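Local coordinates for protein ACDH-11, isoform b (Caenorhabditis elegans, PDB 4Y9J) that belongs to the acyl-CoA dehydrogenase family of flavoproteins and binds flavin-adenine dinucleotide within an assembly of four chains, at residues K154-L159 / V231-A236; G187-E192 / F255-R260; T205-I210 / Y215-Y220. All coordinates share one frame; numbering follows the deposited sequence. Where two conformers were deposited one is given.

Contact 1: K154-L159 / V231-A236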
# COMPACT_ATOMS: atom_id res chain seq x y z
N LYS B 154 -29.01 12.30 -24.66
CA LYS B 154 -29.11 12.94 -25.94
C LYS B 154 -29.19 11.90 -27.04
O LYS B 154 -29.95 12.05 -27.99
CB LYS B 154 -27.88 13.84 -26.16
CG LYS B 154 -27.89 14.58 -27.49
CD LYS B 154 -28.99 15.59 -27.53
CE LYS B 154 -28.90 16.32 -28.88
NZ LYS B 154 -28.95 17.78 -28.75
N THR B 155 -28.33 10.89 -26.95
CA THR B 155 -28.30 9.87 -27.97
C THR B 155 -29.61 9.12 -28.04
O THR B 155 -30.23 8.95 -29.11
CB THR B 155 -27.17 8.88 -27.67
OG1 THR B 155 -25.93 9.56 -27.76
CG2 THR B 155 -27.17 7.70 -28.64
N LEU B 156 -30.10 8.66 -26.89
CA LEU B 156 -31.28 7.85 -26.89
C LEU B 156 -32.55 8.63 -27.30
O LEU B 156 -33.40 8.14 -28.07
CB LEU B 156 -31.46 7.17 -25.54
CG LEU B 156 -30.36 6.19 -25.13
CD1 LEU B 156 -30.67 5.67 -23.72
CD2 LEU B 156 -30.29 5.01 -26.10
N THR B 157 -32.64 9.88 -26.88
CA THR B 157 -33.74 10.68 -27.32
C THR B 157 -33.67 11.06 -28.80
O THR B 157 -34.69 11.12 -29.44
CB THR B 157 -34.00 11.90 -26.44
OG1 THR B 157 -32.85 12.72 -26.38
CG2 THR B 157 -34.32 11.46 -25.07
N SER B 158 -32.46 11.27 -29.33
CA SER B 158 -32.28 11.64 -30.74
C SER B 158 -32.68 10.54 -31.63
O SER B 158 -33.08 10.82 -32.76
CB SER B 158 -30.85 11.99 -31.08
OG SER B 158 -30.57 13.19 -30.46
N LEU B 159 -32.56 9.30 -31.17
CA LEU B 159 -32.92 8.13 -31.98
C LEU B 159 -34.40 7.81 -31.92
O LEU B 159 -34.87 6.80 -32.50
CB LEU B 159 -32.05 6.94 -31.57
CG LEU B 159 -30.58 7.09 -31.89
CD1 LEU B 159 -29.86 6.00 -31.14
CD2 LEU B 159 -30.31 6.95 -33.36
N VAL B 231 -25.75 1.59 -17.06
CA VAL B 231 -25.88 1.20 -18.47
C VAL B 231 -24.67 1.71 -19.24
O VAL B 231 -23.88 2.52 -18.75
CB VAL B 231 -27.15 1.76 -19.14
CG1 VAL B 231 -28.40 1.18 -18.52
CG2 VAL B 231 -27.16 3.28 -19.10
N ALA B 232 -24.55 1.24 -20.47
CA ALA B 232 -23.52 1.69 -21.36
C ALA B 232 -23.98 1.58 -22.79
O ALA B 232 -24.75 0.72 -23.14
CB ALA B 232 -22.25 0.88 -21.15
N LEU B 233 -23.46 2.49 -23.59
CA LEU B 233 -23.58 2.43 -25.04
C LEU B 233 -22.29 1.88 -25.57
O LEU B 233 -21.22 2.29 -25.12
CB LEU B 233 -23.84 3.82 -25.56
CG LEU B 233 -25.26 4.38 -25.20
CD1 LEU B 233 -25.45 5.79 -25.72
CD2 LEU B 233 -26.27 3.58 -25.94
N THR B 234 -22.39 0.99 -26.56
CA THR B 234 -21.20 0.46 -27.20
C THR B 234 -21.44 0.10 -28.64
O THR B 234 -22.57 0.12 -29.10
CB THR B 234 -20.69 -0.79 -26.39
OG1 THR B 234 -19.36 -1.18 -26.82
CG2 THR B 234 -21.63 -1.90 -26.48
N LEU B 235 -20.35 -0.14 -29.38
CA LEU B 235 -20.40 -0.50 -30.81
C LEU B 235 -19.96 -1.92 -30.92
O LEU B 235 -19.07 -2.30 -30.15
CB LEU B 235 -19.40 0.34 -31.56
CG LEU B 235 -19.71 1.83 -31.52
CD1 LEU B 235 -18.57 2.57 -32.23
CD2 LEU B 235 -21.06 2.18 -32.18
N ALA B 236 -20.53 -2.65 -31.86
CA ALA B 236 -20.14 -4.00 -32.20
C ALA B 236 -20.52 -4.34 -33.63
O ALA B 236 -21.33 -3.64 -34.23
CB ALA B 236 -20.84 -4.99 -31.26
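Thr155, near the C-terminal end of helix 143-158, and Leu233, on strand 231-238, mark the closest approach of the two backbones, and the 9.3 Å between Thr155 CA and Leu233 CA leaves the joining to side chains. The case illustrates helix-on-sheet packing in the acyl-CoA dehydrogenase fold: a helix from the N-terminal helical part of the chain rests on the beta domain that follows it.

From the strand, Leu233 carries the contact. Its CB is directed at the helix, and its two methyls divide between successive helix residues, one to each. Leu233 CD1 meets Thr155 tip to tip, 3.9 Å from Thr155 CG2, while the other branch, Leu233 CD2, faces Leu156 CD2 at 4.3 Å. The interaction is purely apolar and modest in extent, burying about 104 Å² in all, yet every residue that touches is buried.

The rotation of Thr155 decides which of its branches the sheet receives. Because OG1 lies anti to the carbonyl carbon (chi1 -64°), it stays beside its own backbone and is hydrogen-bonded to the carbonyl of Gly151, one turn earlier in the helix; CG2 is left to face the leucine. A buried hydroxyl is thus satisfied within the helix.

Neighbouring elements complete the packing. Met311 of helix 304-338 touches both Thr155 and Leu233, Leu256 of strand 252-258 flanks Leu233, and Leu156 also packs on Ala168, Ala171 and Val172 of helix 166-175.

Less than a turn beyond this contact the helix ends. Leu159 is the first residue to depart from helical backbone angles, although Leu159 N still donates to Thr155 O at 3.1 Å and, weakly, to Leu156 O at 3.4 Å.

Contact 2: G187-E192 / F255-R260. With FAD (flavin-adenine dinucleotide), chain E.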
# COMPACT_ATOMS: atom_id res chain seq x y z
N GLY B 187 -22.06 4.58 -19.14
CA GLY B 187 -20.73 4.57 -19.77
C GLY B 187 -20.81 4.53 -21.28
O GLY B 187 -21.91 4.59 -21.84
N GLN B 188 -19.65 4.52 -21.92
CA GLN B 188 -19.52 4.67 -23.37
C GLN B 188 -18.30 3.79 -23.67
O GLN B 188 -17.19 4.13 -23.27
CB GLN B 188 -19.23 6.16 -23.69
CG GLN B 188 -18.78 6.53 -25.15
CD GLN B 188 -18.24 7.96 -25.29
OE1 GLN B 188 -18.07 8.68 -24.31
NE2 GLN B 188 -17.90 8.36 -26.54
N TRP B 189 -18.50 2.67 -24.37
CA TRP B 189 -17.40 1.68 -24.58
C TRP B 189 -17.05 1.53 -26.07
O TRP B 189 -17.52 0.64 -26.78
CB TRP B 189 -17.75 0.30 -24.02
CG TRP B 189 -18.15 0.25 -22.56
CD1 TRP B 189 -17.96 1.19 -21.60
CD2 TRP B 189 -18.82 -0.83 -21.93
NE1 TRP B 189 -18.49 0.76 -20.40
CE2 TRP B 189 -19.04 -0.47 -20.58
CE3 TRP B 189 -19.28 -2.06 -22.37
CZ2 TRP B 189 -19.64 -1.29 -19.69
CZ3 TRP B 189 -19.91 -2.88 -21.50
CH2 TRP B 189 -20.10 -2.48 -20.16
N MET B 190 -16.18 2.40 -26.54
CA MET B 190 -15.73 2.44 -27.90
C MET B 190 -14.34 1.90 -28.17
O MET B 190 -14.10 1.13 -29.16
CB MET B 190 -15.77 3.89 -28.42
CG MET B 190 -17.18 4.32 -28.70
SD MET B 190 -17.37 6.08 -29.16
CE MET B 190 -16.42 6.14 -30.70
N THR B 191 -13.42 2.33 -27.32
CA THR B 191 -12.01 2.12 -27.50
C THR B 191 -11.63 0.67 -27.32
O THR B 191 -12.01 0.03 -26.33
CB THR B 191 -11.18 3.02 -26.63
OG1 THR B 191 -11.49 4.38 -26.89
CG2 THR B 191 -9.69 2.74 -26.84
N GLU B 192 -10.88 0.15 -28.29
CA GLU B 192 -10.37 -1.22 -28.20
C GLU B 192 -8.84 -1.23 -28.40
O GLU B 192 -8.27 -0.21 -28.75
CB GLU B 192 -11.10 -2.11 -29.18
CG GLU B 192 -12.64 -2.12 -28.94
CD GLU B 192 -13.37 -3.30 -29.50
OE1 GLU B 192 -12.74 -4.27 -30.02
OE2 GLU B 192 -14.64 -3.24 -29.49
N PHE B 255 -25.32 -0.29 -29.63
CA PHE B 255 -26.00 -1.12 -28.65
C PHE B 255 -26.10 -0.44 -27.33
O PHE B 255 -25.21 0.32 -26.91
CB PHE B 255 -25.28 -2.48 -28.42
CG PHE B 255 -25.25 -3.35 -29.63
CD1 PHE B 255 -24.30 -3.15 -30.60
CD2 PHE B 255 -26.19 -4.33 -29.82
CE1 PHE B 255 -24.28 -3.92 -31.75
CE2 PHE B 255 -26.18 -5.14 -30.97
CZ PHE B 255 -25.21 -4.92 -31.93
N LEU B 256 -27.15 -0.78 -26.64
CA LEU B 256 -27.42 -0.30 -25.29
C LEU B 256 -27.52 -1.51 -24.41
O LEU B 256 -28.26 -2.45 -24.77
CB LEU B 256 -28.76 0.47 -25.20
CG LEU B 256 -29.17 0.98 -23.81
CD1 LEU B 256 -28.26 2.06 -23.27
CD2 LEU B 256 -30.64 1.47 -23.84
N LEU B 257 -26.81 -1.50 -23.28
CA LEU B 257 -26.88 -2.58 -22.30
C LEU B 257 -26.87 -2.17 -20.87
O LEU B 257 -26.38 -1.07 -20.53
CB LEU B 257 -25.80 -3.63 -22.51
CG LEU B 257 -24.35 -3.32 -22.17
CD1 LEU B 257 -23.56 -4.58 -21.88
CD2 LEU B 257 -23.67 -2.61 -23.25
N LYS B 258 -27.43 -3.05 -20.03
CA LYS B 258 -27.32 -2.93 -18.59
C LYS B 258 -26.02 -3.62 -18.14
O LYS B 258 -25.75 -4.72 -18.60
CB LYS B 258 -28.49 -3.58 -17.84
CG LYS B 258 -29.68 -2.68 -17.70
CD LYS B 258 -30.76 -3.36 -16.93
CE LYS B 258 -30.52 -3.32 -15.41
NZ LYS B 258 -30.36 -1.96 -14.86
N ILE B 259 -25.26 -2.97 -17.28
CA ILE B 259 -23.93 -3.46 -16.88
C ILE B 259 -24.14 -4.64 -15.92
O ILE B 259 -23.40 -5.65 -15.97
CB ILE B 259 -23.10 -2.32 -16.30
CG1 ILE B 259 -22.83 -1.29 -17.40
CG2 ILE B 259 -21.76 -2.81 -15.72
CD1 ILE B 259 -22.01 -0.08 -16.94
N ARG B 260 -25.15 -4.56 -15.08
CA ARG B 260 -25.43 -5.59 -14.06
C ARG B 260 -26.86 -6.02 -14.16
O ARG B 260 -27.73 -5.25 -14.53
CB ARG B 260 -25.14 -5.08 -12.64
CG ARG B 260 -23.65 -4.77 -12.43
CD ARG B 260 -23.28 -4.15 -11.04
NE ARG B 260 -21.84 -3.86 -11.06
CZ ARG B 260 -21.26 -2.80 -11.65
NH1 ARG B 260 -21.97 -1.79 -12.20
NH2 ARG B 260 -19.92 -2.75 -11.67
PA FAD E . -4.26 6.30 -30.93
O1A FAD E . -5.31 6.67 -31.99
O2A FAD E . -3.55 4.94 -31.08
O5B FAD E . -3.03 7.34 -30.99
C5B FAD E . -3.29 8.73 -30.83
C4B FAD E . -2.25 9.47 -31.63
O4B FAD E . -2.44 9.04 -32.99
C3B FAD E . -2.39 10.96 -31.56
O3B FAD E . -1.15 11.65 -31.97
C2B FAD E . -3.34 11.16 -32.73
O2B FAD E . -3.31 12.52 -33.20
C1B FAD E . -2.74 10.18 -33.76
N9A FAD E . -3.69 9.89 -34.86
C8A FAD E . -4.77 9.04 -34.81
N7A FAD E . -5.44 9.09 -36.00
C5A FAD E . -4.77 9.94 -36.83
C6A FAD E . -4.93 10.43 -38.20
N6A FAD E . -5.97 9.98 -38.96
N1A FAD E . -4.02 11.32 -38.65
C2A FAD E . -3.02 11.78 -37.89
N3A FAD E . -2.80 11.38 -36.64
C4A FAD E . -3.63 10.47 -36.07
N1 FAD E . -12.54 5.20 -24.40
C2 FAD E . -13.80 4.68 -24.28
O2 FAD E . -14.36 4.29 -25.33
N3 FAD E . -14.47 4.66 -23.18
C4 FAD E . -14.04 5.06 -22.01
O4 FAD E . -14.72 4.99 -21.01
C4X FAD E . -12.65 5.64 -22.03
N5 FAD E . -12.07 5.97 -20.79
C5X FAD E . -10.75 6.47 -20.94
C6 FAD E . -10.15 6.88 -19.71
C7 FAD E . -8.83 7.44 -19.77
C7M FAD E . -8.27 7.89 -18.46
C8 FAD E . -8.14 7.48 -21.04
C8M FAD E . -6.71 8.04 -21.10
C9 FAD E . -8.72 7.08 -22.24
C9A FAD E . -10.04 6.53 -22.22
N10 FAD E . -10.61 6.09 -23.38
C10 FAD E . -11.93 5.60 -23.28
C1' FAD E . -9.89 6.05 -24.60
C2' FAD E . -9.69 7.33 -25.43
O2' FAD E . -10.85 7.71 -26.13
C3' FAD E . -8.55 7.08 -26.41
O3' FAD E . -7.41 6.93 -25.60
C4' FAD E . -8.41 8.23 -27.39
O4' FAD E . -9.57 8.37 -28.21
C5' FAD E . -7.15 8.06 -28.25
O5' FAD E . -7.22 6.78 -29.00
P FAD E . -6.00 5.68 -28.74
O1P FAD E . -5.80 5.58 -27.28
O2P FAD E . -6.31 4.47 -29.58
O3P FAD E . -4.73 6.46 -29.42
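Trp189 packs its six-membered ring against Ile259 and Leu257, and this small apolar cluster is the tight part of the contact. The closest pair is Trp189 CZ2 and Ile259 CD1 at 3.8 Å, and Ile259 CG1 lies near the same ring atom, its side chain running obliquely to the indole. Leu257 crosses the indole at about a right angle and brings CD1 to 4.0 Å from Trp189 CZ3. It manages this although its CB is not aimed at the tryptophan: chi1 of 72° sets CG between the backbone N and the carbonyl carbon, and the methyls reach the ring from there.

The cluster spans a sheet strand. In the beta domain of acyl-CoA dehydrogenases, strands 186-189 and 252-258 here flank strand 231-238, whose Ala232 also touches Trp189. Toward the outside the packing is looser: Lys258 has its CB turned away from segment 187-192, and both Lys258 and Arg260 are partly exposed.

On the flavin side, the residues around Trp189 in the chain bind FAD. Just before it, Gln188 O accepts the N3 hydrogen of FAD at 2.8 Å. Just after it, two amides, Met190 N and Thr191 N, hold FAD O2, each at 2.9 Å, an arrangement that would tend to stabilise negative charge on this end of the ring. Thr191 OG1 donates to FAD N1 at 2.8 Å.

Contact 3: T205-I210 / Y215-Y220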
# COMPACT_ATOMS: atom_id res chain seq x y z
N THR B 205 -15.36 -6.18 -31.65
CA THR B 205 -16.45 -6.78 -30.88
C THR B 205 -17.56 -7.20 -31.78
O THR B 205 -17.90 -6.45 -32.72
CB THR B 205 -16.92 -5.79 -29.83
OG1 THR B 205 -15.82 -5.53 -28.97
CG2 THR B 205 -18.08 -6.31 -29.02
N TYR B 206 -18.13 -8.41 -31.52
CA TYR B 206 -19.08 -9.06 -32.38
C TYR B 206 -20.36 -9.28 -31.60
O TYR B 206 -20.32 -9.48 -30.37
CB TYR B 206 -18.53 -10.40 -32.94
CG TYR B 206 -17.34 -10.12 -33.80
CD1 TYR B 206 -16.10 -9.93 -33.24
CD2 TYR B 206 -17.49 -9.91 -35.16
CE1 TYR B 206 -15.00 -9.58 -34.00
CE2 TYR B 206 -16.42 -9.55 -35.94
CZ TYR B 206 -15.17 -9.36 -35.36
OH TYR B 206 -14.08 -9.05 -36.12
N ALA B 207 -21.47 -9.19 -32.31
CA ALA B 207 -22.81 -9.30 -31.73
C ALA B 207 -23.54 -10.43 -32.40
O ALA B 207 -23.74 -10.42 -33.63
CB ALA B 207 -23.58 -8.01 -31.94
N VAL B 208 -23.97 -11.40 -31.59
CA VAL B 208 -24.64 -12.55 -32.12
C VAL B 208 -26.10 -12.49 -31.76
O VAL B 208 -26.45 -12.44 -30.61
CB VAL B 208 -24.04 -13.85 -31.59
CG1 VAL B 208 -24.87 -15.04 -32.04
CG2 VAL B 208 -22.61 -14.00 -32.08
N GLN B 209 -26.98 -12.57 -32.76
CA GLN B 209 -28.39 -12.38 -32.49
C GLN B 209 -28.93 -13.43 -31.54
O GLN B 209 -28.75 -14.61 -31.76
CB GLN B 209 -29.19 -12.41 -33.78
CG GLN B 209 -30.64 -11.98 -33.60
CD GLN B 209 -31.44 -12.09 -34.88
OE1 GLN B 209 -31.38 -13.11 -35.57
NE2 GLN B 209 -32.16 -11.04 -35.24
N ILE B 210 -29.62 -13.00 -30.51
CA ILE B 210 -30.38 -13.92 -29.67
C ILE B 210 -31.83 -13.95 -30.09
O ILE B 210 -32.42 -15.03 -30.20
CB ILE B 210 -30.40 -13.50 -28.22
CG1 ILE B 210 -28.99 -13.50 -27.69
CG2 ILE B 210 -31.30 -14.43 -27.42
CD1 ILE B 210 -28.94 -13.10 -26.22
N TYR B 215 -29.00 -9.07 -28.71
CA TYR B 215 -27.79 -9.73 -29.14
C TYR B 215 -26.91 -10.06 -27.88
O TYR B 215 -27.05 -9.47 -26.78
CB TYR B 215 -26.95 -8.82 -30.07
CG TYR B 215 -27.59 -8.56 -31.40
CD1 TYR B 215 -28.73 -7.74 -31.50
CD2 TYR B 215 -27.12 -9.19 -32.57
CE1 TYR B 215 -29.38 -7.55 -32.72
CE2 TYR B 215 -27.76 -9.02 -33.77
CZ TYR B 215 -28.89 -8.21 -33.85
OH TYR B 215 -29.50 -8.04 -35.06
N ARG B 216 -25.97 -10.98 -28.11
CA ARG B 216 -24.91 -11.42 -27.17
C ARG B 216 -23.66 -10.77 -27.71
O ARG B 216 -23.35 -11.00 -28.87
CB ARG B 216 -24.67 -12.93 -27.38
CG ARG B 216 -25.32 -13.88 -26.45
CD ARG B 216 -24.62 -15.25 -26.57
NE ARG B 216 -24.88 -16.02 -27.80
CZ ARG B 216 -23.98 -16.52 -28.66
NH1 ARG B 216 -22.67 -16.34 -28.56
NH2 ARG B 216 -24.40 -17.24 -29.67
N LEU B 217 -22.94 -10.00 -26.90
CA LEU B 217 -21.69 -9.37 -27.33
C LEU B 217 -20.45 -10.15 -26.85
O LEU B 217 -20.37 -10.58 -25.69
CB LEU B 217 -21.57 -7.91 -26.83
CG LEU B 217 -22.72 -6.97 -27.17
CD1 LEU B 217 -22.47 -5.56 -26.69
CD2 LEU B 217 -23.08 -7.02 -28.68
N HIS B 218 -19.46 -10.17 -27.75
CA HIS B 218 -18.19 -10.85 -27.56
C HIS B 218 -17.08 -9.94 -28.04
O HIS B 218 -16.99 -9.63 -29.26
CB HIS B 218 -18.18 -12.20 -28.32
CG HIS B 218 -19.11 -13.22 -27.73
ND1 HIS B 218 -20.43 -13.34 -28.13
CD2 HIS B 218 -18.91 -14.17 -26.81
CE1 HIS B 218 -21.01 -14.29 -27.44
NE2 HIS B 218 -20.11 -14.81 -26.63
N GLY B 219 -16.28 -9.48 -27.12
CA GLY B 219 -15.21 -8.51 -27.44
C GLY B 219 -14.41 -8.10 -26.26
O GLY B 219 -14.68 -8.59 -25.10
N TYR B 220 -13.44 -7.20 -26.48
CA TYR B 220 -12.60 -6.72 -25.44
C TYR B 220 -12.62 -5.19 -25.44
O TYR B 220 -12.21 -4.59 -26.45
CB TYR B 220 -11.17 -7.23 -25.63
CG TYR B 220 -10.30 -7.07 -24.39
CD1 TYR B 220 -9.73 -5.86 -24.00
CD2 TYR B 220 -9.97 -8.18 -23.66
CE1 TYR B 220 -8.91 -5.78 -22.88
CE2 TYR B 220 -9.22 -8.10 -22.51
CZ TYR B 220 -8.65 -6.93 -22.13
OH TYR B 220 -7.91 -6.93 -20.97
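Tyr206 and His218 form one hydrogen-bonded antiparallel pair, Val208 and Arg216 the next, and each pair exchanges two backbone bonds; those from Tyr206 N to His218 O and from Val208 N to Arg216 O are both 2.8 Å. CA-H...O contacts accompany these bonds, such as Leu217 CA to Tyr206 O at 3.3 Å.

Apolar contacts gather on the face bearing Ala207, Gln209, Tyr215 and Leu217. Ala207 CB is pressed unusually close to Leu217 CD2 (3.4 Å) and also touches Tyr215 CD2. Over one face of the Tyr215 ring lies Gln209 CG, placed there by chi1 of -170°, which sets CG anti to the backbone N; the Gln209 amide, bonded to the carbonyl of Lys212, is tilted 32° from that ring.

On the other face a charged group lies against an aliphatic one: Val208 and Arg216 run side by side, with Val208 CG1 over a face of the guanidinium and 3.3 Å from Arg216 NH2. Arg5 and His6 of the third subunit pack on this face, against Tyr206, Val208 and His218. With strand axes 4.3 Å apart at 153°, the arrangement is a beta hairpin, here at a subunit interface of the acyl-CoA dehydrogenase beta domain.

How the contacts relate
Strand 231-238 ties the three contacts together: its neighbours in the sheet include the strands of contact 2 and the first strand of contact 3. Contacts 1 and 2, with centres about 9 Å apart, are joined by a probable hydrogen bond from Thr234 OG1 to Trp189 O, 2.6 Å. Contact 2 meets contact 3, about 12 Å away between centres, through Glu192 OE2 and Thr205 OG1 (2.6 Å) and through Phe255, which sets its ring edge-to-face with Tyr215. Contact 2 binds the flavin directly, whereas the side chains of Leu233 in contact 1 and Thr205 in contact 3 stand about 9 and 11 Å from FAD.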